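Local coordinates for protein tartrate dehydrogenase/decarboxylase (Pseudomonas putida, PDB 3FLK) that oxidises (+)-tartrate with NAD+, turns meso-tartrate into D-glycerate and oxidatively decarboxylates D-malate to pyruvate, using magnesium or manganese, at residues P12-G17 and G76-P81; S189-N194 and P201-R206; H35-E40 and E317-A322. The protein carries 1 engineered substitution. One frame throughout, in Å; residues are numbered along the deposited sequence.

Contact 1 of 3, residues P12-G17 and G76-P81. Engineered in segment 76-81: Gly79 (natural residue Asp). With NAI (1,4-dihydronicotinamide adenine dinucleotide), chain F.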
loop_
_atom_site.group_PDB
_atom_site.type_symbol
_atom_site.label_atom_id
_atom_site.label_comp_id
_atom_site.label_asym_id
_atom_site.label_seq_id
_atom_site.Cartn_x
_atom_site.Cartn_y
_atom_site.Cartn_z
ATOM N N PRO A 12 10.491 26.432 2.948
ATOM C CA PRO A 12 11.345 25.254 2.760
ATOM C C PRO A 12 11.100 24.129 3.776
ATOM O O PRO A 12 11.121 22.954 3.404
ATOM C CB PRO A 12 12.769 25.815 2.894
ATOM C CG PRO A 12 12.625 27.096 3.624
ATOM C CD PRO A 12 11.268 27.638 3.287
ATOM N N GLY A 13 10.870 24.490 5.035
ATOM C CA GLY A 13 10.647 23.507 6.092
ATOM C C GLY A 13 11.930 22.875 6.600
ATOM O O GLY A 13 12.882 23.582 6.941
ATOM N N ASP A 14 11.950 21.543 6.636
ATOM C CA ASP A 14 13.052 20.766 7.208
ATOM C C ASP A 14 13.862 20.018 6.155
ATOM O O ASP A 14 13.396 19.807 5.030
ATOM C CB ASP A 14 12.516 19.734 8.212
ATOM C CG ASP A 14 11.847 20.370 9.417
ATOM O OD1 ASP A 14 12.404 21.331 9.982
ATOM O OD2 ASP A 14 10.764 19.888 9.813
ATOM N N GLY A 15 15.072 19.611 6.540
ATOM C CA GLY A 15 15.883 18.676 5.757
ATOM C C GLY A 15 16.085 19.095 4.317
ATOM O O GLY A 15 16.383 20.258 4.045
ATOM N N ILE A 16 15.902 18.151 3.393
ATOM C CA ILE A 16 16.156 18.406 1.967
ATOM C C ILE A 16 15.201 19.434 1.353
ATOM O O ILE A 16 15.428 19.900 0.236
ATOM C CB ILE A 16 16.193 17.107 1.109
ATOM C CG1 ILE A 16 14.801 16.466 0.997
ATOM C CG2 ILE A 16 17.240 16.131 1.648
ATOM C CD1 ILE A 16 14.660 15.526 -0.190
ATOM N N GLY A 17 14.143 19.788 2.084
ATOM C CA GLY A 17 13.284 20.907 1.698
ATOM C C GLY A 17 14.098 22.182 1.556
ATOM O O GLY A 17 13.822 23.010 0.689
ATOM N N GLY A 76 8.456 22.977 0.827
ATOM C CA GLY A 76 9.494 21.958 0.720
ATOM C C GLY A 76 9.065 20.651 1.352
ATOM O O GLY A 76 8.484 19.793 0.687
ATOM N N ALA A 77 9.350 20.504 2.645
ATOM C CA ALA A 77 9.001 19.303 3.399
ATOM C C ALA A 77 9.112 19.565 4.893
ATOM O O ALA A 77 9.841 20.458 5.319
ATOM C CB ALA A 77 9.898 18.140 3.002
ATOM N N VAL A 78 8.397 18.774 5.686
ATOM C CA VAL A 78 8.420 18.939 7.136
ATOM C C VAL A 78 8.656 17.616 7.865
ATOM O O VAL A 78 8.065 16.585 7.526
ATOM C CB VAL A 78 7.137 19.655 7.653
ATOM C CG1 VAL A 78 5.895 18.768 7.504
ATOM C CG2 VAL A 78 7.317 20.103 9.095
ATOM N N GLY A 79 9.534 17.654 8.861
ATOM C CA GLY A 79 9.787 16.492 9.696
ATOM C C GLY A 79 11.252 16.335 10.033
ATOM O O GLY A 79 12.116 16.434 9.163
ATOM N N TRP A 80 11.522 16.103 11.312
ATOM C CA TRP A 80 12.860 15.790 11.787
ATOM C C TRP A 80 12.712 14.937 13.042
ATOM O O TRP A 80 12.780 15.461 14.158
ATOM C CB TRP A 80 13.666 17.067 12.063
ATOM C CG TRP A 80 15.143 16.822 12.070
ATOM C CD1 TRP A 80 15.947 16.678 13.165
ATOM C CD2 TRP A 80 15.990 16.662 10.926
ATOM N NE1 TRP A 80 17.245 16.444 12.774
ATOM C CE2 TRP A 80 17.300 16.430 11.404
ATOM C CE3 TRP A 80 15.770 16.692 9.541
ATOM C CZ2 TRP A 80 18.389 16.235 10.547
ATOM C CZ3 TRP A 80 16.855 16.496 8.687
ATOM C CH2 TRP A 80 18.147 16.271 9.196
ATOM N N PRO A 81 12.482 13.618 12.859
ATOM C CA PRO A 81 12.144 12.712 13.965
ATOM C C PRO A 81 13.200 12.608 15.071
ATOM O O PRO A 81 12.862 12.228 16.195
ATOM C CB PRO A 81 11.937 11.358 13.272
ATOM C CG PRO A 81 12.632 11.473 11.967
ATOM C CD PRO A 81 12.520 12.908 11.567
HETATM P PA NAI F . 11.136 10.641 2.701
HETATM O O1A NAI F . 10.355 10.905 1.470
HETATM O O2A NAI F . 11.666 11.880 3.299
HETATM O O5B NAI F . 12.355 9.667 2.348
HETATM C C5B NAI F . 12.171 8.330 1.940
HETATM C C4B NAI F . 13.392 7.845 1.165
HETATM O O4B NAI F . 13.415 8.446 -0.116
HETATM C C3B NAI F . 14.696 8.211 1.859
HETATM O O3B NAI F . 15.584 7.125 1.740
HETATM C C2B NAI F . 15.199 9.410 1.079
HETATM O O2B NAI F . 16.607 9.471 1.039
HETATM C C1B NAI F . 14.591 9.218 -0.299
HETATM N N9A NAI F . 14.268 10.511 -0.927
HETATM C C8A NAI F . 13.222 11.342 -0.618
HETATM N N7A NAI F . 13.286 12.421 -1.427
HETATM C C5A NAI F . 14.349 12.295 -2.244
HETATM C C6A NAI F . 14.865 13.107 -3.250
HETATM N N6A NAI F . 14.269 14.254 -3.563
HETATM N N1A NAI F . 15.997 12.702 -3.929
HETATM C C2A NAI F . 16.614 11.509 -3.616
HETATM N N3A NAI F . 16.088 10.709 -2.619
HETATM C C4A NAI F . 14.980 11.097 -1.941
HETATM O O3 NAI F . 10.160 9.830 3.706
HETATM P PN NAI F . 10.515 9.187 5.143
HETATM O O1N NAI F . 11.943 8.810 5.220
HETATM O O2N NAI F . 9.509 8.124 5.369
HETATM O O5D NAI F . 10.214 10.382 6.166
HETATM C C5D NAI F . 11.194 11.335 6.523
HETATM C C4D NAI F . 10.533 12.535 7.199
HETATM O O4D NAI F . 9.780 13.270 6.253
HETATM C C3D NAI F . 9.563 12.152 8.310
HETATM O O3D NAI F . 9.716 13.092 9.345
HETATM C C2D NAI F . 8.191 12.298 7.678
HETATM O O2D NAI F . 7.197 12.628 8.619
HETATM C C1D NAI F . 8.439 13.429 6.690
HETATM N N1N NAI F . 7.539 13.468 5.520
HETATM C C2N NAI F . 6.960 14.670 5.219
HETATM C C3N NAI F . 6.120 14.796 4.119
HETATM C C7N NAI F . 5.722 16.170 3.659
HETATM O O7N NAI F . 6.277 17.303 4.291
HETATM N N7N NAI F . 4.847 16.296 2.663
HETATM C C4N NAI F . 5.876 13.678 3.320
HETATM C C5N NAI F . 6.472 12.456 3.629
HETATM C C6N NAI F . 7.312 12.361 4.739
#
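Gly13 and Ala77 form a parallel beta bridge at the C-terminal ends of strands 6-13 and 72-77: Ala77 N donates to Pro12 O over 3.1 Å, and Asp14 N returns a straighter bond to Ala77 O at 2.7 Å. Past the bridge the carboxylate of Asp14 takes over from the backbone. With CG set beside the backbone N (chi1 -64°), OD2 reaches across and receives Gly79 N through its anti lone pair at 2.7 Å, while OD1 is held by Cys49 N. Val78 CG2 lies against the same OD2. Gly79 is an engineered residue, aspartate in the natural protein. Further on, Trp80 lays CZ3 3.8 Å from Gly15 CA. Gly17 and Gly76 bring their CA atoms to 4.1 Å, and a side chain on either would collide with Pro12 O. The chain leaves strand 6-13 through a type II' turn, Asp14 to Gly17, into helix 17-35. Val78 N donates a hydrogen bond to O7N of the NADH carboxamide at 2.9 Å, and Ile16 CD1 touches the adenine. Two neighbouring parallel strands thus end in loops that line the NADH pocket, as expected of the isocitrate and isopropylmalate dehydrogenase family.

Contact 2 of 3, residues S189-N194 and P201-R206. With NAI (1,4-dihydronicotinamide adenine dinucleotide), chain N; OXL (oxalate ion), chain O.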
loop_
_atom_site.group_PDB
_atom_site.type_symbol
_atom_site.label_atom_id
_atom_site.label_comp_id
_atom_site.label_asym_id
_atom_site.label_seq_id
_atom_site.Cartn_x
_atom_site.Cartn_y
_atom_site.Cartn_z
ATOM N N SER A 189 -11.049 3.433 -8.867
ATOM C CA SER A 189 -11.297 3.788 -7.479
ATOM C C SER A 189 -10.587 2.803 -6.555
ATOM O O SER A 189 -10.804 1.594 -6.649
ATOM C CB SER A 189 -12.802 3.789 -7.195
ATOM O OG SER A 189 -13.068 4.278 -5.889
ATOM N N ALA A 190 -9.729 3.322 -5.678
ATOM C CA ALA A 190 -9.085 2.495 -4.660
ATOM C C ALA A 190 -10.068 2.220 -3.530
ATOM O O ALA A 190 -10.677 3.145 -2.988
ATOM C CB ALA A 190 -7.825 3.171 -4.124
ATOM N N THR A 191 -10.220 0.947 -3.178
ATOM C CA THR A 191 -11.144 0.556 -2.116
ATOM C C THR A 191 -10.587 -0.560 -1.217
ATOM O O THR A 191 -9.505 -1.086 -1.467
ATOM C CB THR A 191 -12.548 0.181 -2.697
ATOM O OG1 THR A 191 -13.498 0.050 -1.630
ATOM C CG2 THR A 191 -12.501 -1.112 -3.495
ATOM N N LYS A 192 -11.320 -0.880 -0.154
ATOM C CA LYS A 192 -11.070 -2.077 0.655
ATOM C C LYS A 192 -12.363 -2.447 1.367
ATOM O O LYS A 192 -12.423 -2.525 2.598
ATOM C CB LYS A 192 -9.912 -1.877 1.647
ATOM C CG LYS A 192 -9.180 -3.177 2.015
ATOM C CD LYS A 192 -8.861 -4.001 0.765
ATOM C CE LYS A 192 -7.891 -5.137 1.030
ATOM N NZ LYS A 192 -8.526 -6.317 1.681
ATOM N N SER A 193 -13.398 -2.669 0.560
ATOM C CA SER A 193 -14.762 -2.858 1.045
ATOM C C SER A 193 -15.051 -4.262 1.572
ATOM O O SER A 193 -16.203 -4.592 1.853
ATOM C CB SER A 193 -15.772 -2.458 -0.036
ATOM O OG SER A 193 -15.353 -2.891 -1.321
ATOM N N ASN A 194 -14.016 -5.090 1.699
ATOM C CA ASN A 194 -14.154 -6.345 2.429
ATOM C C ASN A 194 -13.717 -6.209 3.889
ATOM O O ASN A 194 -14.486 -6.520 4.796
ATOM C CB ASN A 194 -13.474 -7.531 1.715
ATOM C CG ASN A 194 -12.060 -7.222 1.224
ATOM O OD1 ASN A 194 -11.394 -6.303 1.702
ATOM N ND2 ASN A 194 -11.595 -8.015 0.263
ATOM N N PRO A 201 -17.442 0.283 1.966
ATOM C CA PRO A 201 -18.714 0.081 1.258
ATOM C C PRO A 201 -19.421 1.401 0.949
ATOM O O PRO A 201 -20.048 1.529 -0.099
ATOM C CB PRO A 201 -19.533 -0.750 2.247
ATOM C CG PRO A 201 -18.505 -1.494 3.024
ATOM C CD PRO A 201 -17.400 -0.499 3.217
ATOM N N TYR A 202 -19.294 2.372 1.850
ATOM C CA TYR A 202 -19.862 3.698 1.644
ATOM C C TYR A 202 -19.171 4.461 0.507
ATOM O O TYR A 202 -19.839 5.068 -0.333
ATOM C CB TYR A 202 -19.816 4.515 2.937
ATOM C CG TYR A 202 -20.343 5.917 2.764
ATOM C CD1 TYR A 202 -21.715 6.158 2.661
ATOM C CD2 TYR A 202 -19.471 7.003 2.685
ATOM C CE1 TYR A 202 -22.202 7.446 2.490
ATOM C CE2 TYR A 202 -19.951 8.296 2.517
ATOM C CZ TYR A 202 -21.315 8.508 2.421
ATOM O OH TYR A 202 -21.791 9.784 2.254
ATOM N N TRP A 203 -17.840 4.433 0.502
ATOM C CA TRP A 203 -17.038 5.022 -0.575
ATOM C C TRP A 203 -17.449 4.430 -1.926
ATOM O O TRP A 203 -17.655 5.168 -2.888
ATOM C CB TRP A 203 -15.544 4.816 -0.289
ATOM C CG TRP A 203 -14.589 5.206 -1.401
ATOM C CD1 TRP A 203 -14.151 4.408 -2.425
ATOM C CD2 TRP A 203 -13.930 6.466 -1.569
ATOM N NE1 TRP A 203 -13.274 5.098 -3.224
ATOM C CE2 TRP A 203 -13.120 6.364 -2.725
ATOM C CE3 TRP A 203 -13.951 7.677 -0.864
ATOM C CZ2 TRP A 203 -12.340 7.429 -3.194
ATOM C CZ3 TRP A 203 -13.171 8.737 -1.332
ATOM C CH2 TRP A 203 -12.376 8.601 -2.486
ATOM N N ASP A 204 -17.593 3.105 -1.977
ATOM C CA ASP A 204 -18.074 2.401 -3.173
ATOM C C ASP A 204 -19.467 2.868 -3.608
ATOM O O ASP A 204 -19.711 3.082 -4.798
ATOM C CB ASP A 204 -18.089 0.887 -2.945
ATOM C CG ASP A 204 -16.695 0.293 -2.795
ATOM O OD1 ASP A 204 -15.700 1.046 -2.856
ATOM O OD2 ASP A 204 -16.601 -0.939 -2.619
ATOM N N LYS A 205 -20.369 3.020 -2.640
ATOM C CA LYS A 205 -21.737 3.475 -2.901
ATOM C C LYS A 205 -21.753 4.869 -3.534
ATOM O O LYS A 205 -22.474 5.108 -4.507
ATOM C CB LYS A 205 -22.555 3.461 -1.607
ATOM C CG LYS A 205 -24.057 3.443 -1.804
ATOM C CD LYS A 205 -24.773 3.320 -0.466
ATOM C CE LYS A 205 -26.276 3.180 -0.650
ATOM N NZ LYS A 205 -26.950 2.823 0.634
ATOM N N ARG A 206 -20.951 5.780 -2.987
ATOM C CA ARG A 206 -20.858 7.137 -3.526
ATOM C C ARG A 206 -20.161 7.176 -4.891
ATOM O O ARG A 206 -20.489 8.017 -5.729
ATOM C CB ARG A 206 -20.160 8.086 -2.542
ATOM C CG ARG A 206 -20.853 8.261 -1.178
ATOM C CD ARG A 206 -22.362 8.514 -1.294
ATOM N NE ARG A 206 -22.679 9.741 -2.024
ATOM C CZ ARG A 206 -23.873 10.026 -2.541
ATOM N NH1 ARG A 206 -24.883 9.169 -2.421
ATOM N NH2 ARG A 206 -24.055 11.168 -3.191
HETATM P PA NAI N . -8.263 -11.771 -6.055
HETATM O O1A NAI N . -7.077 -12.228 -5.295
HETATM O O2A NAI N . -9.350 -12.772 -5.994
HETATM O O5B NAI N . -7.867 -11.517 -7.591
HETATM C C5B NAI N . -7.066 -10.430 -7.994
HETATM C C4B NAI N . -6.453 -10.691 -9.368
HETATM O O4B NAI N . -5.465 -11.702 -9.292
HETATM C C3B NAI N . -7.491 -11.159 -10.377
HETATM O O3B NAI N . -7.235 -10.523 -11.607
HETATM C C2B NAI N . -7.266 -12.654 -10.480
HETATM O O2B NAI N . -7.546 -13.164 -11.764
HETATM C C1B NAI N . -5.804 -12.821 -10.093
HETATM N N9A NAI N . -5.612 -14.068 -9.336
HETATM C C8A NAI N . -5.981 -14.310 -8.037
HETATM N N7A NAI N . -5.623 -15.572 -7.717
HETATM C C5A NAI N . -5.030 -16.137 -8.785
HETATM C C6A NAI N . -4.484 -17.399 -8.992
HETATM N N6A NAI N . -4.439 -18.285 -8.000
HETATM N N1A NAI N . -3.930 -17.700 -10.221
HETATM C C2A NAI N . -3.922 -16.760 -11.236
HETATM N N3A NAI N . -4.470 -15.509 -11.021
HETATM C C4A NAI N . -5.012 -15.202 -9.814
HETATM O O3 NAI N . -8.686 -10.354 -5.423
HETATM P PN NAI N . -9.932 -9.432 -5.849
HETATM O O1N NAI N . -10.211 -9.603 -7.293
HETATM O O2N NAI N . -9.635 -8.088 -5.313
HETATM O O5D NAI N . -11.140 -10.038 -4.976
HETATM C C5D NAI N . -12.064 -10.968 -5.502
HETATM C C4D NAI N . -12.922 -11.527 -4.370
HETATM O O4D NAI N . -12.128 -12.280 -3.470
HETATM C C3D NAI N . -13.587 -10.433 -3.550
HETATM O O3D NAI N . -14.906 -10.838 -3.268
HETATM C C2D NAI N . -12.768 -10.374 -2.273
HETATM O O2D NAI N . -13.540 -9.945 -1.177
HETATM C C1D NAI N . -12.291 -11.813 -2.140
HETATM N N1N NAI N . -11.024 -12.005 -1.401
HETATM C C2N NAI N . -10.967 -13.011 -0.473
HETATM C C3N NAI N . -9.796 -13.253 0.243
HETATM C C7N NAI N . -9.692 -14.492 1.085
HETATM O O7N NAI N . -10.635 -15.522 0.903
HETATM N N7N NAI N . -8.712 -14.597 1.986
HETATM C C4N NAI N . -8.671 -12.463 0.001
HETATM C C5N NAI N . -8.734 -11.442 -0.951
HETATM C C6N NAI N . -9.919 -11.224 -1.652
HETATM C C1 OXL O . -6.540 -10.652 2.923
HETATM C C2 OXL O . -7.594 -9.809 2.345
HETATM O O1 OXL O . -5.497 -10.848 2.252
HETATM O O2 OXL O . -8.694 -9.693 2.936
HETATM O O3 OXL O . -6.698 -11.149 4.060
HETATM O O4 OXL O . -7.357 -9.219 1.265
HETATM O O HOH W 1 -15.174 2.518 -5.101
#
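Strand 186-191 and helix 199-211 are the first two elements of a beta-alpha-beta crossover completed by strand 218-223, and here side chains of the strand and the loop after it meet the returning helix. The axes of 189-191 and 201-206 run nearly antiparallel at 160°, 9.1 Å apart. The loop also serves an active site shared between subunits. Lys192 NZ donates to oxalate O4 at 3.2 Å and to Asn194 OD1, and forms a salt bridge with Asp249 of the second subunit. Asn194 ND2 in turn donates to O2D, a ribose hydroxyl of the NADH bound mainly by that subunit. The side chains of Lys192 and Asn194 leave the backbone away from the helix, that of Ser193 toward it.

Asp204 carries much of the polar contact. Its carboxylate divides its oxygens between two hydroxyls: OD2 accepts from Ser193 OG at 2.7 Å on its syn side, somewhat out of the carboxylate plane, and OD1 accepts from Thr191 OG1, whose position is less certain. Lys221 of strand 218-223 forms a salt bridge with OD2, so this buried acid has a countercharge as well as hydroxyl donors, which would probably favour its ionised form. Ser193 CB also packs against the ring of Pro201, 4.1 Å from its CD.

One helix position earlier, Trp203 extends its indole toward the strand, CG opposite the backbone N (chi1 172°). NE1 donates to Ser189 OG at 2.8 Å with a bent N-H...O angle of 144°, the hydroxyl lying somewhat out of the ring plane. A water joins this bond to the acid: it lies 2.9 Å from Ser189 OG and donates to Asp204 OD1 at 2.7 Å.

Contact 3 of 3, residues H35-E40 and E317-A322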
loop_
_atom_site.group_PDB
_atom_site.type_symbol
_atom_site.label_atom_id
_atom_site.label_comp_id
_atom_site.label_asym_id
_atom_site.label_seq_id
_atom_site.Cartn_x
_atom_site.Cartn_y
_atom_site.Cartn_z
ATOM N N HIS A 35 9.120 34.245 -20.075
ATOM C CA HIS A 35 7.735 34.442 -20.510
ATOM C C HIS A 35 7.094 35.721 -19.969
ATOM O O HIS A 35 5.903 35.960 -20.174
ATOM C CB HIS A 35 6.891 33.208 -20.171
ATOM C CG HIS A 35 7.322 31.974 -20.896
ATOM N ND1 HIS A 35 6.888 31.671 -22.169
ATOM C CD2 HIS A 35 8.166 30.977 -20.539
ATOM C CE1 HIS A 35 7.438 30.534 -22.560
ATOM N NE2 HIS A 35 8.218 30.093 -21.590
ATOM N N GLY A 36 7.895 36.541 -19.293
ATOM C CA GLY A 36 7.442 37.835 -18.785
ATOM C C GLY A 36 6.438 37.750 -17.651
ATOM O O GLY A 36 5.557 38.605 -17.530
ATOM N N LEU A 37 6.567 36.718 -16.820
ATOM C CA LEU A 37 5.686 36.545 -15.668
ATOM C C LEU A 37 6.138 37.444 -14.528
ATOM O O LEU A 37 7.336 37.675 -14.344
ATOM C CB LEU A 37 5.674 35.087 -15.190
ATOM C CG LEU A 37 5.641 33.925 -16.188
ATOM C CD1 LEU A 37 5.789 32.604 -15.451
ATOM C CD2 LEU A 37 4.376 33.928 -17.038
ATOM N N ALA A 38 5.175 37.947 -13.762
ATOM C CA ALA A 38 5.487 38.722 -12.570
ATOM C C ALA A 38 5.256 37.867 -11.330
ATOM O O ALA A 38 4.114 37.601 -10.945
ATOM C CB ALA A 38 4.662 40.000 -12.525
ATOM N N LEU A 39 6.355 37.418 -10.728
ATOM C CA LEU A 39 6.309 36.595 -9.525
ATOM C C LEU A 39 7.117 37.237 -8.404
ATOM O O LEU A 39 8.205 37.767 -8.637
ATOM C CB LEU A 39 6.841 35.184 -9.807
ATOM C CG LEU A 39 6.209 34.327 -10.912
ATOM C CD1 LEU A 39 6.995 33.035 -11.076
ATOM C CD2 LEU A 39 4.733 34.028 -10.647
ATOM N N GLU A 40 6.575 37.190 -7.192
ATOM C CA GLU A 40 7.266 37.714 -6.020
ATOM C C GLU A 40 7.302 36.655 -4.925
ATOM O O GLU A 40 6.258 36.164 -4.492
ATOM C CB GLU A 40 6.593 38.995 -5.517
ATOM C CG GLU A 40 7.408 39.762 -4.478
ATOM C CD GLU A 40 6.803 41.114 -4.113
ATOM O OE1 GLU A 40 5.576 41.303 -4.288
ATOM O OE2 GLU A 40 7.564 41.990 -3.639
ATOM N N GLU A 317 -1.993 32.698 -21.287
ATOM C CA GLU A 317 -1.206 31.765 -22.099
ATOM C C GLU A 317 0.283 31.737 -21.733
ATOM O O GLU A 317 0.953 30.725 -21.939
ATOM C CB GLU A 317 -1.388 32.040 -23.599
ATOM C CG GLU A 317 -0.865 33.396 -24.092
ATOM C CD GLU A 317 -1.947 34.458 -24.228
ATOM O OE1 GLU A 317 -2.830 34.550 -23.344
ATOM O OE2 GLU A 317 -1.905 35.210 -25.229
ATOM N N ARG A 318 0.785 32.846 -21.189
ATOM C CA ARG A 318 2.185 32.956 -20.769
ATOM C C ARG A 318 2.539 31.926 -19.691
ATOM O O ARG A 318 3.609 31.313 -19.732
ATOM C CB ARG A 318 2.483 34.368 -20.253
ATOM C CG ARG A 318 2.371 35.470 -21.299
ATOM C CD ARG A 318 2.567 36.840 -20.667
ATOM N NE ARG A 318 2.598 37.908 -21.666
ATOM C CZ ARG A 318 3.706 38.388 -22.227
ATOM N NH1 ARG A 318 4.896 37.903 -21.894
ATOM N NH2 ARG A 318 3.625 39.361 -23.126
ATOM N N TYR A 319 1.628 31.744 -18.737
ATOM C CA TYR A 319 1.823 30.807 -17.633
ATOM C C TYR A 319 1.755 29.351 -18.080
ATOM O O TYR A 319 2.490 28.505 -17.562
ATOM C CB TYR A 319 0.823 31.087 -16.509
ATOM C CG TYR A 319 1.175 32.311 -15.697
ATOM C CD1 TYR A 319 1.881 32.194 -14.503
ATOM C CD2 TYR A 319 0.819 33.592 -16.130
ATOM C CE1 TYR A 319 2.220 33.315 -13.752
ATOM C CE2 TYR A 319 1.154 34.721 -15.388
ATOM C CZ TYR A 319 1.857 34.573 -14.201
ATOM O OH TYR A 319 2.192 35.680 -13.458
ATOM N N GLN A 320 0.884 29.069 -19.047
ATOM C CA GLN A 320 0.771 27.727 -19.617
ATOM C C GLN A 320 2.035 27.341 -20.385
ATOM O O GLN A 320 2.500 26.202 -20.289
ATOM C CB GLN A 320 -0.462 27.611 -20.517
ATOM C CG GLN A 320 -0.776 26.183 -20.965
ATOM C CD GLN A 320 -1.021 25.237 -19.796
ATOM O OE1 GLN A 320 -1.872 25.492 -18.941
ATOM N NE2 GLN A 320 -0.272 24.140 -19.756
ATOM N N ARG A 321 2.582 28.293 -21.138
ATOM C CA ARG A 321 3.823 28.081 -21.881
ATOM C C ARG A 321 5.012 27.915 -20.940
ATOM O O ARG A 321 5.925 27.143 -21.227
ATOM C CB ARG A 321 4.083 29.230 -22.859
ATOM C CG ARG A 321 3.179 29.227 -24.082
ATOM C CD ARG A 321 3.699 30.176 -25.160
ATOM N NE ARG A 321 3.591 31.581 -24.767
ATOM C CZ ARG A 321 2.578 32.381 -25.089
ATOM N NH1 ARG A 321 1.568 31.925 -25.820
ATOM N NH2 ARG A 321 2.576 33.644 -24.683
ATOM N N ALA A 322 4.994 28.647 -19.827
ATOM C CA ALA A 322 6.022 28.523 -18.794
ATOM C C ALA A 322 6.012 27.121 -18.182
ATOM O O ALA A 322 7.070 26.511 -18.017
ATOM C CB ALA A 322 5.843 29.582 -17.722
#
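Leu37 CD2 sits squarely over the ring of Tyr319, 3.6 Å from its centroid and only 7° off the normal, a CH-pi contact at the apolar centre. The other methyl, CD1, meets Ala322 CB at 3.8 Å, so the forked leucine spans two helix residues. Leu39 CD2 comes to the edge of the same ring near CE1. Were Tyr319 a serine, Leu37 CD2 would probably lose the ring face beneath it, and a gap is likely to open beside Leu39 CD2. Outward, the imidazole of His35 lies with one face over the Arg321-Ala322 backbone, Ala322 N above its centre, and CE1 touches Arg321 CB at 3.6 Å; its NE2 is hydrogen-bonded to Asp325. At the polar edge Arg318, extended from CG to NE, donates NH1 to His35 O at 2.8 Å; the oxygen lies in the guanidinium plane, but the donor stands 50° out of the carbonyl plane. Gly36, with positive phi, breaks from helix 17-35 beside this bond. The packing thus joins the turn between helix 17-35 and edge strand 39-43 to the first turns of helix 317-336, with Leu309 of helix 299-313 touching Leu37, Leu39, Tyr319 and Ala322, and Phe6 meeting the tyrosine ring.

How the contacts relate
All three contacts reach the same mixed sheet. Contacts 1 and 3 lie in one half, on neighbouring strands 6-13 and 39-43 joined by helix 17-35, with nearest atoms about 13 Å apart; contact 2 lies on the opposite side of the chain's centre from both, its centre 34 Å from that of contact 1. Contacts 1 and 2 are buried and border nucleotide sites: contact 1 pairs strand ends through backbone bonds and a carboxylate, whereas contact 2 links strand and helix by hydroxyls, an indole and water. They face different NADH molecules, since Asn194 reaches the one held by the second subunit. Contact 3, partly buried and away from the sites, relies on apolar packing rimmed by arginines.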